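Local atomic coordinates of ABC transporter, periplasmic solute-binding protein (Rhizobium meliloti, PDB entry 4WED), a protein that probably captures a solute, perhaps a peptide or a nickel complex, in the periplasm for uptake by an ABC transporter. Residues A[62-67]-A[184-189]; A[113-118]-A[169-174]; A[354-359]-A[388-393]; A[362-367]-A[392-397]. All coordinates share one frame; numbering follows the deposited sequence.

Interactions 1 and 2 are buried contacts, loop with loop and helix with loop, that touch each other: Val187 meets Ser173 through their backbones, and Asp62 forms a salt bridge with Arg170. Interactions 3 and 4 lie on the opposite side of the chain's centre, interaction 3 about 58 Å from interaction 1 (centre to centre), and are only partly buried. They share Val392 and Gly393 and hold elements of one three-stranded sheet with helix 378-392. Chemistry follows place: a carboxylate, a water and a ring join two irregular loops in interaction 1, a side-chain amide and an indole join helix to loop in interaction 2, whereas backbone hydrogen bonds dominate interaction 4 and share interaction 3 with one arginine.

Interaction 1. Residues A[62-67]-A[184-189]. With NA (sodium ion), chain B.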
# COMPACT_ATOMS: atom_id res chain seq x y z
N ASP A 62 -1.19 15.00 5.50
CA ASP A 62 -0.19 15.16 4.47
C ASP A 62 -0.17 16.56 3.89
O ASP A 62 0.79 16.96 3.27
CB ASP A 62 -0.39 14.11 3.40
CG ASP A 62 0.65 14.16 2.33
OD1 ASP A 62 1.84 14.24 2.63
OD2 ASP A 62 0.26 14.13 1.18
N LEU A 63 -1.27 17.28 4.06
CA LEU A 63 -1.37 18.67 3.64
C LEU A 63 -0.44 19.68 4.29
O LEU A 63 0.01 20.60 3.65
CB LEU A 63 -2.80 19.14 3.81
CG LEU A 63 -3.74 18.53 2.79
CD1 LEU A 63 -5.16 18.82 3.19
CD2 LEU A 63 -3.41 19.11 1.44
N MSE A 64 -0.21 19.54 5.58
CA MSE A 64 0.61 20.48 6.35
C MSE A 64 1.73 19.83 7.10
O MSE A 64 2.60 20.53 7.60
CB MSE A 64 -0.28 21.25 7.36
CG MSE A 64 -0.62 20.47 8.63
SE MSE A 64 -2.08 19.16 8.33
CE MSE A 64 -3.52 20.52 8.13
N PHE A 65 1.72 18.52 7.23
CA PHE A 65 2.82 17.85 7.91
C PHE A 65 3.80 17.27 6.91
O PHE A 65 3.43 16.72 5.87
CB PHE A 65 2.32 16.86 8.98
CG PHE A 65 1.55 17.55 10.12
CD1 PHE A 65 2.20 18.46 10.96
CD2 PHE A 65 0.23 17.28 10.35
CE1 PHE A 65 1.52 19.07 12.01
CE2 PHE A 65 -0.46 17.89 11.39
CZ PHE A 65 0.18 18.80 12.21
N GLU A 66 5.08 17.42 7.21
CA GLU A 66 6.11 16.90 6.34
C GLU A 66 7.02 15.97 7.07
O GLU A 66 7.25 16.13 8.26
CB GLU A 66 6.90 18.03 5.70
CG GLU A 66 6.19 18.67 4.53
CD GLU A 66 6.98 19.80 3.90
OE1 GLU A 66 7.50 20.60 4.70
OE2 GLU A 66 7.08 19.89 2.62
N PRO A 67 7.54 14.95 6.35
CA PRO A 67 8.54 14.05 6.93
C PRO A 67 9.98 14.48 6.63
O PRO A 67 10.24 15.41 5.85
CB PRO A 67 8.25 12.75 6.18
CG PRO A 67 7.91 13.24 4.81
CD PRO A 67 7.17 14.56 4.99
N LYS A 184 -2.48 20.83 20.11
CA LYS A 184 -3.45 21.90 20.03
C LYS A 184 -3.77 22.15 18.55
O LYS A 184 -4.69 21.53 18.03
CB LYS A 184 -2.91 23.15 20.74
CG LYS A 184 -3.12 23.13 22.25
N GLU A 185 -3.01 22.98 17.86
CA GLU A 185 -3.30 23.33 16.47
C GLU A 185 -2.36 22.63 15.48
O GLU A 185 -1.22 22.30 15.83
CB GLU A 185 -3.23 24.85 16.28
N PRO A 186 -2.82 22.39 14.23
CA PRO A 186 -2.01 21.62 13.29
C PRO A 186 -0.96 22.46 12.57
O PRO A 186 -1.08 22.73 11.36
CB PRO A 186 -3.05 21.07 12.32
CG PRO A 186 -4.06 22.19 12.25
CD PRO A 186 -4.08 22.86 13.61
N VAL A 187 0.08 22.82 13.33
CA VAL A 187 1.17 23.70 12.90
C VAL A 187 2.37 22.88 12.43
O VAL A 187 3.35 22.70 13.16
CB VAL A 187 1.61 24.63 14.07
CG1 VAL A 187 2.62 25.67 13.61
CG2 VAL A 187 0.41 25.30 14.70
N GLY A 188 2.30 22.40 11.21
CA GLY A 188 3.42 21.72 10.58
C GLY A 188 4.22 22.68 9.72
O GLY A 188 4.11 23.87 9.90
N THR A 189 5.01 22.12 8.81
CA THR A 189 5.87 22.88 7.87
C THR A 189 5.38 22.83 6.43
O THR A 189 5.96 23.43 5.54
CB THR A 189 7.29 22.29 7.84
OG1 THR A 189 7.22 20.87 7.66
CG2 THR A 189 7.99 22.58 9.14
NA NA B . 2.26 13.81 -0.00
O HOH W 1 5.66 19.22 9.18
O HOH W 2 4.17 12.97 1.51
O HOH W 3 0.73 14.27 -1.85
O HOH W 4 2.53 15.74 0.72
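The Phe65 ring packs closely against the backbone of 186-188, CD1 3.5 Å from Gly188 CA and CZ 3.7 Å from Pro186 CA. With CG anti to the carbonyl carbon (chi1 -63°), the ring end returns to 186-188 although CB points away. A beta carbon on Gly188 would collide with this ring and with Met64 O. Selenomethionine Met64 lays CG over the centre of one ring face; its methyl fits more loosely, CE lying 4.3 Å from Pro186 CB. Pro186 centres an inverse gamma turn in the loop before strand 192-197, and the backbone that follows passes obliquely by the ring. At the other end the contact is polar and hydrated. Thr189 OG1 donates to the anti lone pair of Glu66 OE1 (3.0 Å), while one water accepts from both Glu66 N (2.7 Å) and Thr189 N. Trp211 also binds Glu66 OE1, and Tyr210 binds OE2. An alanine at Glu66 would remove the carboxylate and would probably leave the Thr189 hydroxyl and Trp211 without their common acceptor and Tyr210 without its partner. Beyond the contact, both Asp62 oxygens bind the sodium ion, OD2 nearer at 2.3 Å, with Asp515 and three waters.

Interaction 2. Residues A[113-118]-A[169-174]; sequences AACKWN and TRFLSP
One face of the Trp117 indole carries Pro174, whose CB sits over the middle of the ring system and whose CA makes a CH-pi contact 3.5 Å from the centroid of the six-membered ring, 15° off its normal. Asn118 ND2 lies in plane at the indole edge. The Phe171 ring has Cys115 O in plane at its own edge, while Cys115 SG approaches obliquely, 3.5 Å from Phe171 CE2, in a sulfur-aromatic contact. With CG anti to the backbone N (chi1 178°), the Trp117 side chain reaches from helix 112-122 over Pro174; Ala114 CB meets the same proline at CG, 3.9 Å away. Between the two rings, the Asn118 amide grips the backbone of Leu172 at both its polar groups: Leu172 N donates to Asn118 OD1 at 2.9 Å in a nearly straight bond (173°), and Asn118 ND2 donates to Leu172 O at 3.2 Å. The second ND2 hydrogen is used within the helix, on Ala114 O at 3.0 Å, reaching it from the face of the carbonyl opposite to that met by Asn118 N. Joining helix to irregular loop, the amide pairs with the N-H and C=O of one residue, much as a neighbouring backbone would. Three hydrogen bonds fix the amide's rotation and say which end is oxygen, satisfying both polar groups of buried Leu172, which apolar and aromatic packing alone could not do.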
# COMPACT_ATOMS: atom_id res chain seq x y z
N ALA A 113 17.14 20.92 17.24
CA ALA A 113 16.32 21.02 18.45
C ALA A 113 14.82 20.75 18.23
O ALA A 113 14.19 20.06 19.01
CB ALA A 113 16.52 22.40 19.07
N ALA A 114 14.24 21.28 17.16
CA ALA A 114 12.82 21.10 16.91
C ALA A 114 12.58 19.68 16.41
O ALA A 114 11.58 19.05 16.71
CB ALA A 114 12.32 22.12 15.90
N CYS A 115 13.55 19.15 15.68
CA CYS A 115 13.50 17.79 15.21
C CYS A 115 13.58 16.75 16.33
O CYS A 115 12.77 15.82 16.38
CB CYS A 115 14.65 17.59 14.24
SG CYS A 115 14.63 15.96 13.49
N LYS A 116 14.56 16.89 17.21
CA LYS A 116 14.66 16.05 18.41
C LYS A 116 13.37 16.05 19.21
O LYS A 116 12.91 15.01 19.66
CB LYS A 116 15.81 16.55 19.32
CG LYS A 116 16.02 15.88 20.68
CD LYS A 116 17.23 16.50 21.40
CE LYS A 116 17.79 15.66 22.55
NZ LYS A 116 19.25 15.88 22.86
N TRP A 117 12.81 17.25 19.42
CA TRP A 117 11.65 17.43 20.28
C TRP A 117 10.46 16.63 19.76
O TRP A 117 9.72 16.05 20.52
CB TRP A 117 11.30 18.92 20.33
CG TRP A 117 10.06 19.27 21.16
CD1 TRP A 117 10.02 19.54 22.49
CD2 TRP A 117 8.69 19.43 20.68
NE1 TRP A 117 8.73 19.83 22.87
CE2 TRP A 117 7.90 19.78 21.79
CE3 TRP A 117 8.07 19.31 19.42
CZ2 TRP A 117 6.52 20.01 21.70
CZ3 TRP A 117 6.70 19.52 19.32
CH2 TRP A 117 5.94 19.88 20.46
N ASN A 118 10.30 16.62 18.45
CA ASN A 118 9.28 15.80 17.77
C ASN A 118 9.56 14.32 17.84
O ASN A 118 8.70 13.54 18.23
CB ASN A 118 9.20 16.16 16.28
CG ASN A 118 8.25 17.31 16.03
OD1 ASN A 118 7.04 17.12 16.03
ND2 ASN A 118 8.78 18.49 15.79
N THR A 169 5.64 10.06 12.03
CA THR A 169 6.97 10.53 11.74
C THR A 169 7.14 11.98 11.31
O THR A 169 8.19 12.33 10.75
CB THR A 169 7.51 9.67 10.60
OG1 THR A 169 6.51 9.59 9.57
CG2 THR A 169 7.79 8.32 11.13
N ARG A 170 6.15 12.83 11.54
CA ARG A 170 6.21 14.18 10.97
C ARG A 170 6.28 15.23 12.03
O ARG A 170 6.13 14.92 13.20
CB ARG A 170 5.09 14.38 9.96
CG ARG A 170 5.08 13.24 8.95
CD ARG A 170 4.33 13.61 7.69
NE ARG A 170 4.46 12.56 6.69
CZ ARG A 170 3.98 12.66 5.45
NH1 ARG A 170 3.33 13.77 5.06
NH2 ARG A 170 4.15 11.66 4.59
N PHE A 171 6.48 16.48 11.59
CA PHE A 171 6.99 17.58 12.42
C PHE A 171 6.03 18.75 12.73
O PHE A 171 5.55 19.50 11.83
CB PHE A 171 8.30 18.05 11.81
CG PHE A 171 9.35 16.97 11.83
CD1 PHE A 171 9.39 16.03 10.80
CD2 PHE A 171 10.22 16.83 12.91
CE1 PHE A 171 10.31 15.00 10.82
CE2 PHE A 171 11.14 15.79 12.94
CZ PHE A 171 11.18 14.86 11.90
N LEU A 172 5.76 18.88 14.04
CA LEU A 172 4.78 19.82 14.59
C LEU A 172 5.53 20.89 15.31
O LEU A 172 6.41 20.59 16.10
CB LEU A 172 3.89 19.08 15.58
CG LEU A 172 2.96 19.89 16.50
CD1 LEU A 172 1.79 20.52 15.73
CD2 LEU A 172 2.41 18.99 17.60
N SER A 173 5.14 22.14 15.12
CA SER A 173 5.83 23.25 15.79
C SER A 173 5.87 23.06 17.30
O SER A 173 4.84 23.01 17.95
CB SER A 173 5.17 24.57 15.44
OG SER A 173 5.58 25.61 16.30
N PRO A 174 7.06 22.99 17.89
CA PRO A 174 7.19 22.97 19.37
C PRO A 174 6.51 24.10 20.15
O PRO A 174 6.18 23.88 21.31
CB PRO A 174 8.68 23.05 19.60
CG PRO A 174 9.30 22.63 18.33
CD PRO A 174 8.37 22.99 17.22

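Interaction 3. Residues A[354-359]-A[388-393]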
# COMPACT_ATOMS: atom_id res chain seq x y z
N SER A 354 -12.02 -36.80 -18.12
CA SER A 354 -12.87 -35.73 -18.65
C SER A 354 -14.32 -36.03 -18.28
O SER A 354 -14.77 -37.15 -18.51
CB SER A 354 -12.77 -35.65 -20.17
OG SER A 354 -13.03 -34.32 -20.59
N PRO A 355 -15.06 -35.03 -17.77
CA PRO A 355 -14.64 -33.61 -17.71
C PRO A 355 -13.72 -33.24 -16.55
O PRO A 355 -13.06 -32.22 -16.63
CB PRO A 355 -15.96 -32.88 -17.52
CG PRO A 355 -16.85 -33.88 -16.89
CD PRO A 355 -16.50 -35.17 -17.57
N ILE A 356 -13.68 -34.10 -15.53
CA ILE A 356 -12.86 -33.93 -14.33
C ILE A 356 -11.74 -35.01 -14.25
O ILE A 356 -11.95 -36.21 -14.58
CB ILE A 356 -13.73 -34.00 -13.02
CG1 ILE A 356 -14.79 -32.88 -13.00
CG2 ILE A 356 -12.85 -33.92 -11.76
CD1 ILE A 356 -14.20 -31.48 -12.99
N ARG A 357 -10.57 -34.58 -13.77
CA ARG A 357 -9.41 -35.48 -13.73
C ARG A 357 -9.38 -36.20 -12.41
O ARG A 357 -9.86 -35.69 -11.41
CB ARG A 357 -8.11 -34.73 -13.99
CG ARG A 357 -8.00 -34.23 -15.42
CD ARG A 357 -6.83 -33.27 -15.59
NE ARG A 357 -6.87 -32.70 -16.94
CZ ARG A 357 -6.32 -33.27 -18.01
NH1 ARG A 357 -5.62 -34.39 -17.91
NH2 ARG A 357 -6.46 -32.68 -19.20
N SER A 358 -8.88 -37.43 -12.41
CA SER A 358 -8.73 -38.17 -11.18
C SER A 358 -7.39 -38.84 -11.16
O SER A 358 -6.65 -38.80 -12.12
CB SER A 358 -9.87 -39.18 -10.99
OG SER A 358 -9.90 -40.12 -12.04
N LYS A 359 -7.07 -39.41 -10.02
CA LYS A 359 -5.82 -40.09 -9.83
C LYS A 359 -5.96 -41.02 -8.64
O LYS A 359 -6.48 -40.61 -7.61
CB LYS A 359 -4.73 -39.08 -9.54
CG LYS A 359 -3.38 -39.76 -9.33
CD LYS A 359 -2.28 -38.79 -9.65
CE LYS A 359 -1.07 -39.03 -8.79
NZ LYS A 359 -0.03 -38.05 -9.20
N GLU A 388 -13.13 -21.79 -15.07
CA GLU A 388 -11.89 -21.95 -15.79
C GLU A 388 -11.14 -23.23 -15.42
O GLU A 388 -10.53 -23.84 -16.28
CB GLU A 388 -11.00 -20.75 -15.53
CG GLU A 388 -11.50 -19.53 -16.26
CD GLU A 388 -10.80 -18.27 -15.82
OE1 GLU A 388 -9.99 -18.35 -14.87
OE2 GLU A 388 -11.05 -17.20 -16.42
N MSE A 389 -11.18 -23.60 -14.14
CA MSE A 389 -10.67 -24.89 -13.64
C MSE A 389 -11.41 -26.07 -14.21
O MSE A 389 -10.85 -27.12 -14.53
CB MSE A 389 -10.90 -24.85 -12.14
CG MSE A 389 -10.05 -23.80 -11.43
SE MSE A 389 -8.15 -24.13 -11.86
CE MSE A 389 -7.84 -23.02 -13.49
N LYS A 390 -12.71 -25.90 -14.36
CA LYS A 390 -13.49 -26.93 -14.94
C LYS A 390 -12.90 -27.24 -16.31
O LYS A 390 -12.71 -28.40 -16.63
CB LYS A 390 -14.95 -26.49 -15.00
CG LYS A 390 -15.84 -27.33 -15.92
CD LYS A 390 -16.49 -28.49 -15.19
CE LYS A 390 -17.38 -29.25 -16.16
NZ LYS A 390 -18.65 -29.65 -15.53
N GLU A 391 -12.58 -26.21 -17.10
CA GLU A 391 -12.08 -26.41 -18.47
C GLU A 391 -10.77 -27.20 -18.52
O GLU A 391 -10.54 -27.89 -19.49
CB GLU A 391 -11.90 -25.07 -19.21
CG GLU A 391 -13.21 -24.50 -19.76
CD GLU A 391 -13.14 -23.00 -20.11
OE1 GLU A 391 -12.68 -22.21 -19.26
OE2 GLU A 391 -13.54 -22.61 -21.23
N VAL A 392 -9.92 -27.10 -17.50
CA VAL A 392 -8.68 -27.91 -17.43
C VAL A 392 -8.82 -29.21 -16.66
O VAL A 392 -7.86 -29.98 -16.56
CB VAL A 392 -7.50 -27.13 -16.81
CG1 VAL A 392 -7.27 -25.87 -17.60
CG2 VAL A 392 -7.72 -26.79 -15.33
N GLY A 393 -10.01 -29.46 -16.12
CA GLY A 393 -10.35 -30.71 -15.44
C GLY A 393 -10.29 -30.67 -13.91
O GLY A 393 -10.27 -31.71 -13.27
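Two hydrogen bonds join Arg357 to the end of helix 378-392. Its backbone N donates to Gly393 O (2.9 Å, 166°), in the carbonyl plane and on a lone pair. Its side chain runs extended from CG to NE, which carries NE to Val392 O at 2.9 Å; that oxygen lies at the guanidinium edge, close to its plane. The same guanidinium forms a salt bridge through NH1 with Glu347 of helix 339-348, so one arginine ties together two helices and the approach to strand 358-359. Gly393, with its positive phi of 100°, closes helix 378-392 in a Schellman motif, and its N bonds back to Lys390 O at 2.9 Å. A side chain at this position would run into Arg357 CG as well as the preceding carbonyl. Weaker CA-H...O contacts flank the bonds: Gly393 CA approaches Pro355 O at 3.3 Å, and Ile356 CA approaches Gly393 O at 3.6 Å. Apolar contact is slight and lies toward the surface. Pro355, which follows a cis peptide bond, brings CB to 4.1 Å from Lys390 CE, and Ile356 CD1 stands 4.4 Å from Lys390 CD, both against the aliphatic part of the bent lysine chain.

Interaction 4. Residues A[362-367]-A[392-397]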
# COMPACT_ATOMS: atom_id res chain seq x y z
N LYS A 362 -9.35 -40.70 -7.08
CA LYS A 362 -9.77 -39.48 -6.39
C LYS A 362 -9.88 -38.38 -7.43
O LYS A 362 -8.96 -38.19 -8.22
CB LYS A 362 -8.75 -39.12 -5.32
CG LYS A 362 -8.71 -40.13 -4.18
CD LYS A 362 -7.49 -39.90 -3.30
CE LYS A 362 -7.02 -41.19 -2.63
NZ LYS A 362 -5.53 -41.18 -2.48
N PRO A 363 -11.02 -37.67 -7.46
CA PRO A 363 -11.17 -36.61 -8.43
C PRO A 363 -10.32 -35.43 -7.98
O PRO A 363 -10.00 -35.35 -6.82
CB PRO A 363 -12.68 -36.26 -8.37
CG PRO A 363 -13.08 -36.65 -6.99
CD PRO A 363 -12.20 -37.79 -6.58
N LEU A 364 -9.95 -34.53 -8.88
CA LEU A 364 -9.08 -33.42 -8.50
C LEU A 364 -10.01 -32.30 -8.03
O LEU A 364 -10.47 -31.48 -8.83
CB LEU A 364 -8.20 -33.02 -9.67
CG LEU A 364 -7.12 -31.95 -9.44
CD1 LEU A 364 -6.50 -31.92 -8.05
CD2 LEU A 364 -6.03 -32.09 -10.50
N THR A 365 -10.32 -32.32 -6.74
CA THR A 365 -11.29 -31.43 -6.13
C THR A 365 -10.53 -30.51 -5.20
O THR A 365 -9.77 -30.98 -4.37
CB THR A 365 -12.30 -32.22 -5.32
OG1 THR A 365 -13.03 -33.05 -6.23
CG2 THR A 365 -13.28 -31.32 -4.67
N LEU A 366 -10.72 -29.20 -5.38
CA LEU A 366 -10.11 -28.19 -4.50
C LEU A 366 -11.17 -27.24 -3.98
O LEU A 366 -12.10 -26.89 -4.70
CB LEU A 366 -9.06 -27.42 -5.25
CG LEU A 366 -7.85 -28.28 -5.60
CD1 LEU A 366 -7.03 -27.62 -6.68
CD2 LEU A 366 -7.00 -28.59 -4.36
N GLU A 367 -11.03 -26.85 -2.72
CA GLU A 367 -11.97 -25.97 -2.07
C GLU A 367 -11.42 -24.56 -1.98
O GLU A 367 -10.47 -24.29 -1.29
CB GLU A 367 -12.34 -26.49 -0.69
CG GLU A 367 -13.44 -25.65 -0.04
CD GLU A 367 -13.66 -25.95 1.44
OE1 GLU A 367 -12.87 -25.47 2.28
OE2 GLU A 367 -14.66 -26.64 1.76
N VAL A 392 -9.92 -27.10 -17.50
CA VAL A 392 -8.68 -27.91 -17.43
C VAL A 392 -8.82 -29.21 -16.66
O VAL A 392 -7.86 -29.98 -16.56
CB VAL A 392 -7.50 -27.13 -16.81
CG1 VAL A 392 -7.27 -25.87 -17.60
CG2 VAL A 392 -7.72 -26.79 -15.33
N GLY A 393 -10.01 -29.46 -16.12
CA GLY A 393 -10.35 -30.71 -15.44
C GLY A 393 -10.29 -30.67 -13.91
O GLY A 393 -10.27 -31.71 -13.27
N ILE A 394 -10.24 -29.48 -13.32
CA ILE A 394 -10.25 -29.35 -11.88
C ILE A 394 -11.64 -28.97 -11.41
O ILE A 394 -12.27 -28.10 -12.00
CB ILE A 394 -9.25 -28.26 -11.43
CG1 ILE A 394 -7.83 -28.83 -11.51
CG2 ILE A 394 -9.60 -27.76 -10.03
CD1 ILE A 394 -6.75 -27.83 -11.82
N ASP A 395 -12.10 -29.64 -10.36
CA ASP A 395 -13.44 -29.44 -9.77
C ASP A 395 -13.33 -28.47 -8.57
O ASP A 395 -12.96 -28.86 -7.46
CB ASP A 395 -14.05 -30.79 -9.34
CG ASP A 395 -15.42 -30.65 -8.61
OD1 ASP A 395 -16.25 -29.81 -9.00
OD2 ASP A 395 -15.65 -31.40 -7.64
N LEU A 396 -13.63 -27.21 -8.82
CA LEU A 396 -13.48 -26.20 -7.79
C LEU A 396 -14.78 -26.06 -6.98
O LEU A 396 -15.84 -25.65 -7.49
CB LEU A 396 -13.05 -24.87 -8.41
CG LEU A 396 -12.52 -23.81 -7.41
CD1 LEU A 396 -11.01 -23.85 -7.23
CD2 LEU A 396 -12.89 -22.42 -7.82
N VAL A 397 -14.73 -26.44 -5.72
CA VAL A 397 -15.85 -26.16 -4.84
C VAL A 397 -15.62 -24.83 -4.07
O VAL A 397 -14.53 -24.58 -3.52
CB VAL A 397 -16.19 -27.36 -3.88
CG1 VAL A 397 -16.21 -28.69 -4.63
CG2 VAL A 397 -15.22 -27.45 -2.72
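Leu364, the middle residue of an inverse gamma turn, turns its carbonyl to Asp395 N; the bond is 2.9 Å long and nearly straight, the N-H lying almost along the C=O axis. Pairing continues with Leu366 N on Asp395 O (3.1 Å) and with Leu366 O taking Val397 N (2.9 Å). Between these bonds CA-H...O contacts fill in, among them Thr365 CA to Asp395 O. Thr365, Asp395, Glu367 and Val397 share one face of the sheet. There the Thr365 and Asp395 side chains run alongside each other in the same direction, and Thr365 OG1 donates a weak bond to Asp395 OD2 at 3.4 Å. With OG1 anti to the carbonyl carbon (chi1 -64°), Thr365 CG2 faces Val397 CG1 at 3.9 Å. A valine in place of Thr365 would remove the hydroxyl and is likely to leave Asp395 OD2 without this weak partner, its carboxylate less restrained in rotation. Further along, Val397 CG2 packs on Glu367 CB at 3.7 Å, while the carboxylate of Glu367 goes on to a salt bridge with Arg399. On the other face Leu366 and Leu396 both touch Leu417 of strand 417-421. Leu364 CG meets Ile394 CG1 at 3.8 Å, with Leu346 of helix 339-348 against both side chains. Strands 365-367 and 395-397 run parallel, 25° apart, as the two strands of a beta-alpha-beta crossover whose connection is helix 378-392.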